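Local coordinates for protein thermostable carboxypeptidase 1 (Pyrococcus furiosus, PDB 1KA2) that releases amino acids one by one from the C-terminus of peptides with broad specificity, as a cobalt-dependent metallocarboxypeptidase of the M32 family, at residues A[347-352]-A[395-400]; A[124-129]-A[399-404]; A[194-199]-A[343-348]; A[174-179]-A[422-427]. All coordinates share one frame; numbering follows the deposited sequence.

From the N terminus, the loop at 124-129 comes first and is met much later by 399-404, so that interaction 2 closes a loop of 269 intervening residues. Interaction 4 starts inside that loop, on helix 169-192, and ends beyond it on helix 421-440, so the two closures cross. Interaction 3, joining 194-199 to 343-348, lies wholly within both. Interaction 1 begins where interaction 3 ends, sharing Pro-347 and Asp-348, and finishes on the loop used by interaction 2, sharing Pro-399 and Arg-400. It too lies within interaction 4, which it touches where Arg-351 meets Tyr-423. Interactions 1 to 3 thus tie peripheral loops together in series, while interaction 4 joins two helices deeper in the fold.

Interaction 1 of 4, residues A[347-352]-A[395-400]; sequences PDFIRT and LGIRPR
With CG opposite its own carbonyl carbon (chi1 -67°), Phe-349 extends its ring to the loop 395-400, where Ile-397, its CG1 held between backbone N and carbonyl carbon (chi1 59°), sends a straight chain to meet it. Ile-397 CD1 lies 3.3 Å from Phe-349 CD2, its slender branch filling the angle between the ring and the backbone of Asp-348. Pro-399 covers one face: its CA stands 3.9 Å from the centroid of the Phe-349 ring, a CH-pi contact shifted toward the rim. Phe-349 CZ comes to 3.1 Å from Arg-398 O. At the ring's edge Arg-400 NE approaches Phe-349 CE1 to 3.9 Å, and the salt bridge of this arginine to Glu-404 probably helps to steady it. Nearer the helix end, Pro-347 CB rests 3.6 Å from Leu-395 CD2, a rigid ring against a branched tip. Asp-348 OD1 accepts a bond of 2.9 Å from Phe-349 N, fixing the backbone from which the ring departs. Were Phe-349 replaced by an alanine, Ile-397 and Pro-399 would probably lose their aromatic partner and a gap would open. Immediately downstream, Ile-350 to Thr-352 begin a predicted M32 family motif, whose Arg-351 pairs with Asp-409 of another, GXXQDXHW.

Interaction 2 of 4, residues A[124-129]-A[399-404]; sequences AKDDFS and PRKYSE
Asp-126, which reaches across to Ser-403, has positive phi (44°) and is the C-prime residue of the Schellman motif that ends helix 102-124. Its CG lies opposite the carbonyl carbon (chi1 -70°), which aims the carboxylate at Ser-403 in the turn 402-404, whose backbone angles are helical. There OD1 of Asp-126 accepts from the backbone Ser-403 N at 3.2 Å, nearly in line with its own C-O bond. The hydroxyl of Ser-403 bonds to the same oxygen, although the modelled distance is too short to be trusted in detail. A short acid suits the place, since it can take the backbone N-H of the serine and apparently its hydroxyl too. OD2 of Asp-126 is linked through a water to Lys-401 NZ, 3.1 Å from each; the lysine chain, extended beyond CG, runs obliquely past the carboxylate, so the opposite charges, OD2 and NZ being 4.7 Å apart, interact through the water rather than in direct contact.

Beside this polar cluster, Phe-128 places its CG anti to N (chi1 -169°), turning its own ring toward Pro-384 and Leu-407 and presenting CB to Tyr-402. The two rings meet only obliquely. Tyr-402 offers its broad face to a CH-pi contact, while the carbonyl oxygen of Asp-126 lies in the tyrosine plane, 3.6 Å from CD1. Phe-128 CB sits over the middle of the Tyr-402 ring, 3.5 Å from its centroid.

Interaction 3 of 4, residues A[194-199]-A[343-348]; sequences GKVPRE and NIVRPD
Arg-346 doubles back on Arg-198 so that NE and NH2 of one guanidinium both bond to a single carbonyl oxygen. The distances to Arg-198 O are 2.7 Å from NE and 3.0 Å from NH2, but both bonds are bent and weak. An uncommon chi1 of 142° and further bends at chi2 and chi3 curl the chain around that oxygen, and a salt bridge from NH2 to Glu-203 probably helps to hold its end. The contact ties the loop after helix 169-192 to the loop after helix 335-342, away from the metal site. Val-345 N donates to Pro-197 O at 3.2 Å, nearly straight and in the carbonyl plane. Arg-198 CA makes a CA-H...O contact of 3.5 Å with Val-345 O. Pro-197 brings no N-H that would need an acceptor and lays its ring against Ile-344. Val-196 CG2 and Val-345 CG2 meet at 3.7 Å, a compact branched pair that Tyr-498 also touches. A leucine in place of Arg-346 would probably deprive the Arg-198 carbonyl of both bonds and Glu-203 of its opposite charge. Since 194-199 contributes carbonyl oxygens, its side chains probably matter less to the polar hold, whereas 343-348 relies on the Arg-346 guanidinium as well as Val-345 N.

Interaction 4 of 4, residues A[174-179]-A[422-427]; sequences KMFEVL and TYTIGT
The turns 174-179 and 422-427, from helices 169-192 and 421-440, cross at 59° with their axes 11.5 Å apart, Met-175 and Ile-425 being the residues whose CA atoms come nearest. So wide a spacing is bridged by long side chains from the first helix, which close round one short residue of the second, Thr-424. Met-175 carries CG between its backbone N and carbonyl carbon (chi1 62°) and is extended from there, which brings its methyl CE to 3.8 Å from Thr-424 CG2. On the way its sulfur passes Ile-425 at about a right angle, SD lying 4.1 Å from CG1 of that residue. Unbranched and flexible, methionine can span the gap to Thr-424 and Ile-425. Leu-179 adds a methyl, CD2, tip to tip with Thr-424 CG2. Phe-176 and Thr-424 reach toward each other from opposite directions, with Phe-176 CZ 3.5 Å from Thr-424 OG1.

Threonine fits because its two branches do different work. With OG1 anti to the carbonyl carbon (chi1 -66°), CG2 falls anti to N and the methyl faces Met-175 and Leu-179, while the hydroxyl, buried against the phenylalanine, is satisfied by Asn-360 OD1 of helix 359-375. The amide nitrogen of that asparagine bonds to the hydroxyl of Thr-427, which in turn donates to Thr-424 O at 2.6 Å. Three helices are thereby joined by one apolar contact and one polar network. The second helix also borders the active site: Tyr-423 touches Glu-299, which with His-269 and His-273 binds magnesium here, the metal centre of an HEXXH peptidase with a glutamate as third protein ligand.

Interaction 1 of 4, residues A[347-352]-A[395-400]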
# COMPACT_ATOMS: atom_id res chain seq x y z
N PRO A 347 -1.49 -39.88 -6.28
CA PRO A 347 -1.96 -39.24 -7.51
C PRO A 347 -3.37 -38.76 -7.21
O PRO A 347 -4.15 -39.47 -6.57
CB PRO A 347 -1.91 -40.38 -8.54
CG PRO A 347 -2.07 -41.62 -7.70
CD PRO A 347 -1.20 -41.31 -6.50
N ASP A 348 -3.68 -37.53 -7.62
CA ASP A 348 -4.99 -36.96 -7.37
C ASP A 348 -5.29 -35.94 -8.46
O ASP A 348 -4.42 -35.59 -9.26
CB ASP A 348 -5.02 -36.28 -5.99
CG ASP A 348 -6.35 -36.47 -5.27
OD1 ASP A 348 -7.39 -36.66 -5.94
OD2 ASP A 348 -6.36 -36.42 -4.02
N PHE A 349 -6.53 -35.46 -8.49
CA PHE A 349 -6.98 -34.52 -9.50
C PHE A 349 -6.41 -33.11 -9.53
O PHE A 349 -6.17 -32.57 -10.61
CB PHE A 349 -8.50 -34.42 -9.43
CG PHE A 349 -9.21 -35.68 -9.82
CD1 PHE A 349 -10.43 -36.01 -9.25
CD2 PHE A 349 -8.67 -36.54 -10.77
CE1 PHE A 349 -11.10 -37.18 -9.62
CE2 PHE A 349 -9.32 -37.71 -11.14
CZ PHE A 349 -10.54 -38.02 -10.56
N ILE A 350 -6.20 -32.51 -8.37
CA ILE A 350 -5.74 -31.12 -8.30
C ILE A 350 -4.25 -30.86 -8.26
O ILE A 350 -3.55 -31.22 -7.33
CB ILE A 350 -6.40 -30.41 -7.09
CG1 ILE A 350 -7.90 -30.72 -7.06
CG2 ILE A 350 -6.16 -28.91 -7.17
CD1 ILE A 350 -8.61 -30.40 -8.35
N ARG A 351 -3.77 -30.18 -9.29
CA ARG A 351 -2.36 -29.84 -9.40
C ARG A 351 -1.80 -29.16 -8.15
O ARG A 351 -0.75 -29.56 -7.64
CB ARG A 351 -2.15 -28.95 -10.62
CG ARG A 351 -0.74 -28.49 -10.81
CD ARG A 351 -0.71 -27.30 -11.75
NE ARG A 351 0.15 -26.27 -11.19
CZ ARG A 351 -0.29 -25.11 -10.70
NH1 ARG A 351 -1.58 -24.82 -10.71
NH2 ARG A 351 0.58 -24.27 -10.18
N THR A 352 -2.47 -28.13 -7.63
CA THR A 352 -1.96 -27.43 -6.46
C THR A 352 -1.86 -28.28 -5.19
O THR A 352 -1.25 -27.88 -4.21
CB THR A 352 -2.79 -26.16 -6.14
OG1 THR A 352 -4.17 -26.50 -6.00
CG2 THR A 352 -2.65 -25.15 -7.26
N LEU A 395 -1.70 -40.59 -14.40
CA LEU A 395 -2.00 -40.87 -13.00
C LEU A 395 -3.07 -41.93 -12.72
O LEU A 395 -3.48 -42.12 -11.58
CB LEU A 395 -2.35 -39.54 -12.29
CG LEU A 395 -1.18 -38.55 -12.27
CD1 LEU A 395 -1.66 -37.15 -11.83
CD2 LEU A 395 -0.11 -39.10 -11.34
N GLY A 396 -3.55 -42.60 -13.77
CA GLY A 396 -4.55 -43.63 -13.56
C GLY A 396 -5.95 -43.22 -13.12
O GLY A 396 -6.86 -44.06 -13.03
N ILE A 397 -6.13 -41.94 -12.84
CA ILE A 397 -7.44 -41.44 -12.40
C ILE A 397 -8.05 -40.58 -13.49
O ILE A 397 -7.33 -40.02 -14.32
CB ILE A 397 -7.30 -40.62 -11.10
CG1 ILE A 397 -6.35 -39.44 -11.34
CG2 ILE A 397 -6.79 -41.52 -9.99
CD1 ILE A 397 -6.13 -38.57 -10.10
N ARG A 398 -9.37 -40.50 -13.51
CA ARG A 398 -10.07 -39.71 -14.52
C ARG A 398 -11.02 -38.74 -13.87
O ARG A 398 -11.91 -39.14 -13.12
CB ARG A 398 -10.86 -40.63 -15.46
CG ARG A 398 -11.44 -39.88 -16.66
CD ARG A 398 -12.44 -40.73 -17.45
NE ARG A 398 -12.59 -40.25 -18.82
CZ ARG A 398 -11.66 -40.38 -19.76
NH1 ARG A 398 -10.50 -40.98 -19.48
NH2 ARG A 398 -11.87 -39.91 -20.98
N PRO A 399 -10.86 -37.44 -14.16
CA PRO A 399 -11.76 -36.45 -13.56
C PRO A 399 -13.21 -36.82 -13.85
O PRO A 399 -13.52 -37.30 -14.93
CB PRO A 399 -11.35 -35.15 -14.25
CG PRO A 399 -9.88 -35.37 -14.54
CD PRO A 399 -9.88 -36.79 -15.05
N ARG A 400 -14.09 -36.60 -12.89
CA ARG A 400 -15.50 -36.92 -13.05
C ARG A 400 -16.31 -35.67 -13.32
O ARG A 400 -17.46 -35.74 -13.76
CB ARG A 400 -16.01 -37.62 -11.79
CG ARG A 400 -15.23 -38.87 -11.46
CD ARG A 400 -15.37 -39.23 -10.01
NE ARG A 400 -14.90 -38.14 -9.16
CZ ARG A 400 -15.13 -38.08 -7.86
NH1 ARG A 400 -15.82 -39.05 -7.27
NH2 ARG A 400 -14.68 -37.05 -7.15

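Interaction 2 of 4, residues A[124-129]-A[399-404]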
# COMPACT_ATOMS: atom_id res chain seq x y z
N ALA A 124 -17.22 -23.04 -10.74
CA ALA A 124 -18.12 -23.20 -9.62
C ALA A 124 -19.37 -24.03 -9.97
O ALA A 124 -19.80 -24.87 -9.19
CB ALA A 124 -18.53 -21.82 -9.09
N LYS A 125 -19.94 -23.79 -11.15
CA LYS A 125 -21.13 -24.52 -11.57
C LYS A 125 -20.79 -25.73 -12.45
O LYS A 125 -21.67 -26.30 -13.09
CB LYS A 125 -22.10 -23.59 -12.30
CG LYS A 125 -23.50 -24.19 -12.48
CD LYS A 125 -24.51 -23.18 -13.00
CE LYS A 125 -25.92 -23.77 -12.99
NZ LYS A 125 -26.97 -22.74 -13.22
N ASP A 126 -19.52 -26.11 -12.46
CA ASP A 126 -19.06 -27.26 -13.24
C ASP A 126 -19.63 -27.30 -14.65
O ASP A 126 -20.18 -28.32 -15.06
CB ASP A 126 -19.41 -28.57 -12.53
CG ASP A 126 -18.60 -28.80 -11.28
OD1 ASP A 126 -17.36 -28.95 -11.40
OD2 ASP A 126 -19.18 -28.83 -10.18
N ASP A 127 -19.52 -26.21 -15.40
CA ASP A 127 -20.05 -26.19 -16.75
C ASP A 127 -19.05 -25.61 -17.75
O ASP A 127 -18.82 -24.40 -17.79
CB ASP A 127 -21.35 -25.38 -16.80
CG ASP A 127 -21.96 -25.35 -18.18
OD1 ASP A 127 -22.15 -26.42 -18.79
OD2 ASP A 127 -22.26 -24.24 -18.67
N PHE A 128 -18.48 -26.50 -18.55
CA PHE A 128 -17.48 -26.12 -19.55
C PHE A 128 -18.06 -25.29 -20.69
O PHE A 128 -17.33 -24.53 -21.33
CB PHE A 128 -16.79 -27.36 -20.12
CG PHE A 128 -15.57 -27.05 -20.95
CD1 PHE A 128 -14.39 -26.62 -20.34
CD2 PHE A 128 -15.60 -27.18 -22.33
CE1 PHE A 128 -13.26 -26.31 -21.10
CE2 PHE A 128 -14.46 -26.87 -23.10
CZ PHE A 128 -13.29 -26.44 -22.48
N SER A 129 -19.35 -25.43 -20.96
CA SER A 129 -19.95 -24.66 -22.04
C SER A 129 -19.83 -23.15 -21.77
O SER A 129 -19.66 -22.37 -22.71
CB SER A 129 -21.43 -25.04 -22.23
OG SER A 129 -22.25 -24.47 -21.21
N PRO A 399 -10.86 -37.44 -14.16
CA PRO A 399 -11.76 -36.45 -13.56
C PRO A 399 -13.21 -36.82 -13.85
O PRO A 399 -13.52 -37.30 -14.93
CB PRO A 399 -11.35 -35.15 -14.25
CG PRO A 399 -9.88 -35.37 -14.54
CD PRO A 399 -9.88 -36.79 -15.05
N ARG A 400 -14.09 -36.60 -12.89
CA ARG A 400 -15.50 -36.92 -13.05
C ARG A 400 -16.31 -35.67 -13.32
O ARG A 400 -17.46 -35.74 -13.76
CB ARG A 400 -16.01 -37.62 -11.79
CG ARG A 400 -15.23 -38.87 -11.46
CD ARG A 400 -15.37 -39.23 -10.01
NE ARG A 400 -14.90 -38.14 -9.16
CZ ARG A 400 -15.13 -38.08 -7.86
NH1 ARG A 400 -15.82 -39.05 -7.27
NH2 ARG A 400 -14.68 -37.05 -7.15
N LYS A 401 -15.71 -34.52 -13.05
CA LYS A 401 -16.36 -33.24 -13.28
C LYS A 401 -15.34 -32.21 -13.76
O LYS A 401 -14.15 -32.32 -13.47
CB LYS A 401 -17.06 -32.78 -12.00
CG LYS A 401 -16.25 -32.94 -10.73
CD LYS A 401 -17.00 -32.31 -9.56
CE LYS A 401 -16.25 -32.43 -8.27
NZ LYS A 401 -16.99 -31.76 -7.17
N TYR A 402 -15.81 -31.22 -14.51
CA TYR A 402 -14.93 -30.21 -15.06
C TYR A 402 -14.04 -29.49 -14.05
O TYR A 402 -12.89 -29.16 -14.36
CB TYR A 402 -15.75 -29.20 -15.88
CG TYR A 402 -16.38 -29.80 -17.12
CD1 TYR A 402 -17.76 -29.74 -17.34
CD2 TYR A 402 -15.59 -30.43 -18.09
CE1 TYR A 402 -18.34 -30.30 -18.48
CE2 TYR A 402 -16.16 -30.99 -19.25
CZ TYR A 402 -17.54 -30.92 -19.44
OH TYR A 402 -18.11 -31.45 -20.58
N SER A 403 -14.55 -29.25 -12.84
CA SER A 403 -13.77 -28.55 -11.81
C SER A 403 -12.56 -29.34 -11.30
O SER A 403 -11.58 -28.74 -10.85
CB SER A 403 -14.68 -28.17 -10.63
OG SER A 403 -15.37 -29.28 -10.11
N GLU A 404 -12.63 -30.66 -11.37
CA GLU A 404 -11.51 -31.51 -10.95
C GLU A 404 -10.54 -31.62 -12.11
O GLU A 404 -9.42 -32.07 -11.94
CB GLU A 404 -11.96 -32.92 -10.61
CG GLU A 404 -13.02 -33.02 -9.58
CD GLU A 404 -13.28 -34.45 -9.22
OE1 GLU A 404 -13.61 -35.24 -10.14
OE2 GLU A 404 -13.15 -34.78 -8.03
O HOH W 1 -18.09 -28.88 -7.32

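Interaction 3 of 4, residues A[194-199]-A[343-348]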
# COMPACT_ATOMS: atom_id res chain seq x y z
N GLY A 194 3.63 -49.65 -0.83
CA GLY A 194 3.00 -49.23 0.40
C GLY A 194 3.98 -48.48 1.28
O GLY A 194 3.69 -48.20 2.44
N LYS A 195 5.14 -48.17 0.72
CA LYS A 195 6.17 -47.44 1.45
C LYS A 195 5.50 -46.25 2.15
O LYS A 195 5.01 -46.38 3.28
CB LYS A 195 7.25 -46.92 0.49
CG LYS A 195 8.13 -48.01 -0.13
CD LYS A 195 9.08 -48.61 0.91
CE LYS A 195 9.98 -49.67 0.29
NZ LYS A 195 10.76 -49.16 -0.87
N VAL A 196 5.49 -45.10 1.48
CA VAL A 196 4.86 -43.92 2.05
C VAL A 196 3.35 -44.01 1.85
O VAL A 196 2.89 -44.57 0.85
CB VAL A 196 5.40 -42.63 1.38
CG1 VAL A 196 6.87 -42.46 1.71
CG2 VAL A 196 5.19 -42.71 -0.12
N PRO A 197 2.57 -43.49 2.80
CA PRO A 197 1.11 -43.54 2.70
C PRO A 197 0.51 -42.53 1.71
O PRO A 197 1.17 -41.57 1.31
CB PRO A 197 0.66 -43.29 4.13
CG PRO A 197 1.71 -42.35 4.63
CD PRO A 197 2.99 -42.95 4.10
N ARG A 198 -0.73 -42.77 1.33
CA ARG A 198 -1.42 -41.89 0.40
C ARG A 198 -2.21 -40.82 1.15
O ARG A 198 -2.75 -39.90 0.54
CB ARG A 198 -2.37 -42.70 -0.48
CG ARG A 198 -1.69 -43.67 -1.43
CD ARG A 198 -2.70 -44.14 -2.46
NE ARG A 198 -2.13 -44.98 -3.50
CZ ARG A 198 -2.73 -45.21 -4.66
NH1 ARG A 198 -3.91 -44.66 -4.92
NH2 ARG A 198 -2.16 -45.99 -5.57
N GLU A 199 -2.27 -40.96 2.47
CA GLU A 199 -2.98 -40.01 3.32
C GLU A 199 -2.47 -40.14 4.75
O GLU A 199 -1.73 -41.07 5.07
CB GLU A 199 -4.48 -40.28 3.28
CG GLU A 199 -4.85 -41.65 3.79
CD GLU A 199 -6.34 -41.91 3.73
OE1 GLU A 199 -6.76 -43.02 4.12
OE2 GLU A 199 -7.09 -41.00 3.29
N ASN A 343 5.43 -35.94 3.52
CA ASN A 343 5.89 -36.56 2.29
C ASN A 343 4.93 -37.54 1.65
O ASN A 343 5.33 -38.36 0.83
CB ASN A 343 7.22 -37.26 2.54
CG ASN A 343 8.35 -36.28 2.73
OD1 ASN A 343 9.08 -35.99 1.80
ND2 ASN A 343 8.50 -35.77 3.95
N ILE A 344 3.66 -37.46 2.01
CA ILE A 344 2.67 -38.35 1.43
C ILE A 344 2.78 -38.30 -0.09
O ILE A 344 3.25 -37.31 -0.67
CB ILE A 344 1.26 -37.94 1.87
CG1 ILE A 344 1.04 -38.38 3.32
CG2 ILE A 344 0.21 -38.54 0.95
CD1 ILE A 344 -0.33 -38.08 3.85
N VAL A 345 2.39 -39.39 -0.74
CA VAL A 345 2.42 -39.47 -2.19
C VAL A 345 1.10 -40.07 -2.63
O VAL A 345 0.74 -41.16 -2.20
CB VAL A 345 3.57 -40.34 -2.70
CG1 VAL A 345 3.47 -40.48 -4.22
CG2 VAL A 345 4.90 -39.73 -2.32
N ARG A 346 0.38 -39.34 -3.46
CA ARG A 346 -0.91 -39.81 -3.92
C ARG A 346 -1.39 -39.13 -5.19
O ARG A 346 -1.64 -37.92 -5.20
CB ARG A 346 -1.94 -39.64 -2.79
CG ARG A 346 -3.33 -39.22 -3.24
CD ARG A 346 -3.70 -37.89 -2.58
NE ARG A 346 -3.86 -38.03 -1.14
CZ ARG A 346 -3.87 -37.01 -0.28
NH1 ARG A 346 -3.73 -35.76 -0.72
NH2 ARG A 346 -4.03 -37.24 1.01
N PRO A 347 -1.49 -39.88 -6.28
CA PRO A 347 -1.96 -39.24 -7.51
C PRO A 347 -3.37 -38.76 -7.21
O PRO A 347 -4.15 -39.47 -6.57
CB PRO A 347 -1.91 -40.38 -8.54
CG PRO A 347 -2.07 -41.62 -7.70
CD PRO A 347 -1.20 -41.31 -6.50
N ASP A 348 -3.68 -37.53 -7.62
CA ASP A 348 -4.99 -36.96 -7.37
C ASP A 348 -5.29 -35.94 -8.46
O ASP A 348 -4.42 -35.59 -9.26
CB ASP A 348 -5.02 -36.28 -5.99
CG ASP A 348 -6.35 -36.47 -5.27
OD1 ASP A 348 -7.39 -36.66 -5.94
OD2 ASP A 348 -6.36 -36.42 -4.02

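Interaction 4 of 4, residues A[174-179]-A[422-427]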
# COMPACT_ATOMS: atom_id res chain seq x y z
N LYS A 174 12.40 -32.09 -23.99
CA LYS A 174 13.47 -32.90 -23.41
C LYS A 174 13.32 -33.28 -21.93
O LYS A 174 13.40 -34.46 -21.58
CB LYS A 174 14.81 -32.19 -23.57
CG LYS A 174 15.88 -32.72 -22.61
CD LYS A 174 16.83 -31.63 -22.14
CE LYS A 174 17.70 -32.11 -20.97
NZ LYS A 174 16.91 -32.36 -19.72
N MET A 175 13.14 -32.29 -21.06
CA MET A 175 13.03 -32.58 -19.64
C MET A 175 11.90 -33.55 -19.35
O MET A 175 12.04 -34.43 -18.50
CB MET A 175 12.84 -31.29 -18.82
CG MET A 175 11.59 -30.50 -19.14
SD MET A 175 11.46 -28.99 -18.14
CE MET A 175 9.70 -28.64 -18.30
N PHE A 176 10.79 -33.40 -20.06
CA PHE A 176 9.65 -34.28 -19.84
C PHE A 176 9.86 -35.70 -20.36
O PHE A 176 9.18 -36.63 -19.93
CB PHE A 176 8.38 -33.65 -20.43
CG PHE A 176 7.72 -32.67 -19.51
CD1 PHE A 176 7.48 -31.36 -19.92
CD2 PHE A 176 7.32 -33.06 -18.23
CE1 PHE A 176 6.86 -30.44 -19.06
CE2 PHE A 176 6.70 -32.15 -17.37
CZ PHE A 176 6.47 -30.84 -17.79
N GLU A 177 10.80 -35.87 -21.29
CA GLU A 177 11.10 -37.20 -21.82
C GLU A 177 11.83 -37.97 -20.73
O GLU A 177 11.50 -39.11 -20.42
CB GLU A 177 11.97 -37.10 -23.08
CG GLU A 177 11.27 -36.44 -24.25
CD GLU A 177 12.12 -36.37 -25.50
OE1 GLU A 177 13.25 -35.84 -25.43
OE2 GLU A 177 11.66 -36.83 -26.57
N VAL A 178 12.83 -37.32 -20.14
CA VAL A 178 13.62 -37.90 -19.07
C VAL A 178 12.73 -38.24 -17.88
O VAL A 178 12.99 -39.21 -17.16
CB VAL A 178 14.72 -36.92 -18.61
CG1 VAL A 178 15.33 -37.39 -17.30
CG2 VAL A 178 15.78 -36.80 -19.69
N LEU A 179 11.69 -37.45 -17.67
CA LEU A 179 10.76 -37.69 -16.57
C LEU A 179 9.83 -38.85 -16.87
O LEU A 179 9.65 -39.74 -16.04
CB LEU A 179 9.95 -36.42 -16.27
CG LEU A 179 10.41 -35.53 -15.11
CD1 LEU A 179 11.90 -35.67 -14.86
CD2 LEU A 179 10.05 -34.08 -15.41
N THR A 422 7.29 -23.49 -16.49
CA THR A 422 8.24 -22.88 -15.56
C THR A 422 8.14 -23.50 -14.17
O THR A 422 9.10 -23.46 -13.40
CB THR A 422 8.02 -21.36 -15.43
OG1 THR A 422 6.68 -21.10 -15.02
CG2 THR A 422 8.29 -20.67 -16.75
N TYR A 423 6.98 -24.08 -13.82
CA TYR A 423 6.84 -24.72 -12.51
C TYR A 423 7.71 -25.98 -12.41
O TYR A 423 8.38 -26.21 -11.39
CB TYR A 423 5.38 -25.13 -12.21
CG TYR A 423 4.41 -23.99 -11.92
CD1 TYR A 423 3.57 -23.50 -12.91
CD2 TYR A 423 4.31 -23.46 -10.63
CE1 TYR A 423 2.64 -22.50 -12.63
CE2 TYR A 423 3.38 -22.46 -10.34
CZ TYR A 423 2.55 -21.99 -11.34
OH TYR A 423 1.63 -21.01 -11.07
N THR A 424 7.69 -26.80 -13.46
CA THR A 424 8.47 -28.04 -13.49
C THR A 424 9.96 -27.69 -13.43
O THR A 424 10.72 -28.34 -12.73
CB THR A 424 8.17 -28.87 -14.76
OG1 THR A 424 6.81 -29.32 -14.71
CG2 THR A 424 9.10 -30.07 -14.87
N ILE A 425 10.35 -26.64 -14.16
CA ILE A 425 11.73 -26.19 -14.19
C ILE A 425 12.22 -25.90 -12.77
O ILE A 425 13.34 -26.26 -12.40
CB ILE A 425 11.89 -24.90 -15.02
CG1 ILE A 425 11.62 -25.21 -16.49
CG2 ILE A 425 13.28 -24.31 -14.80
CD1 ILE A 425 11.79 -24.02 -17.41
N GLY A 426 11.37 -25.23 -11.98
CA GLY A 426 11.73 -24.93 -10.61
C GLY A 426 11.90 -26.18 -9.77
O GLY A 426 12.87 -26.29 -9.01
N THR A 427 10.97 -27.12 -9.88
CA THR A 427 11.07 -28.37 -9.10
C THR A 427 12.38 -29.06 -9.49
O THR A 427 13.19 -29.43 -8.64
CB THR A 427 9.90 -29.35 -9.40
OG1 THR A 427 10.03 -29.83 -10.75
CG2 THR A 427 8.55 -28.64 -9.26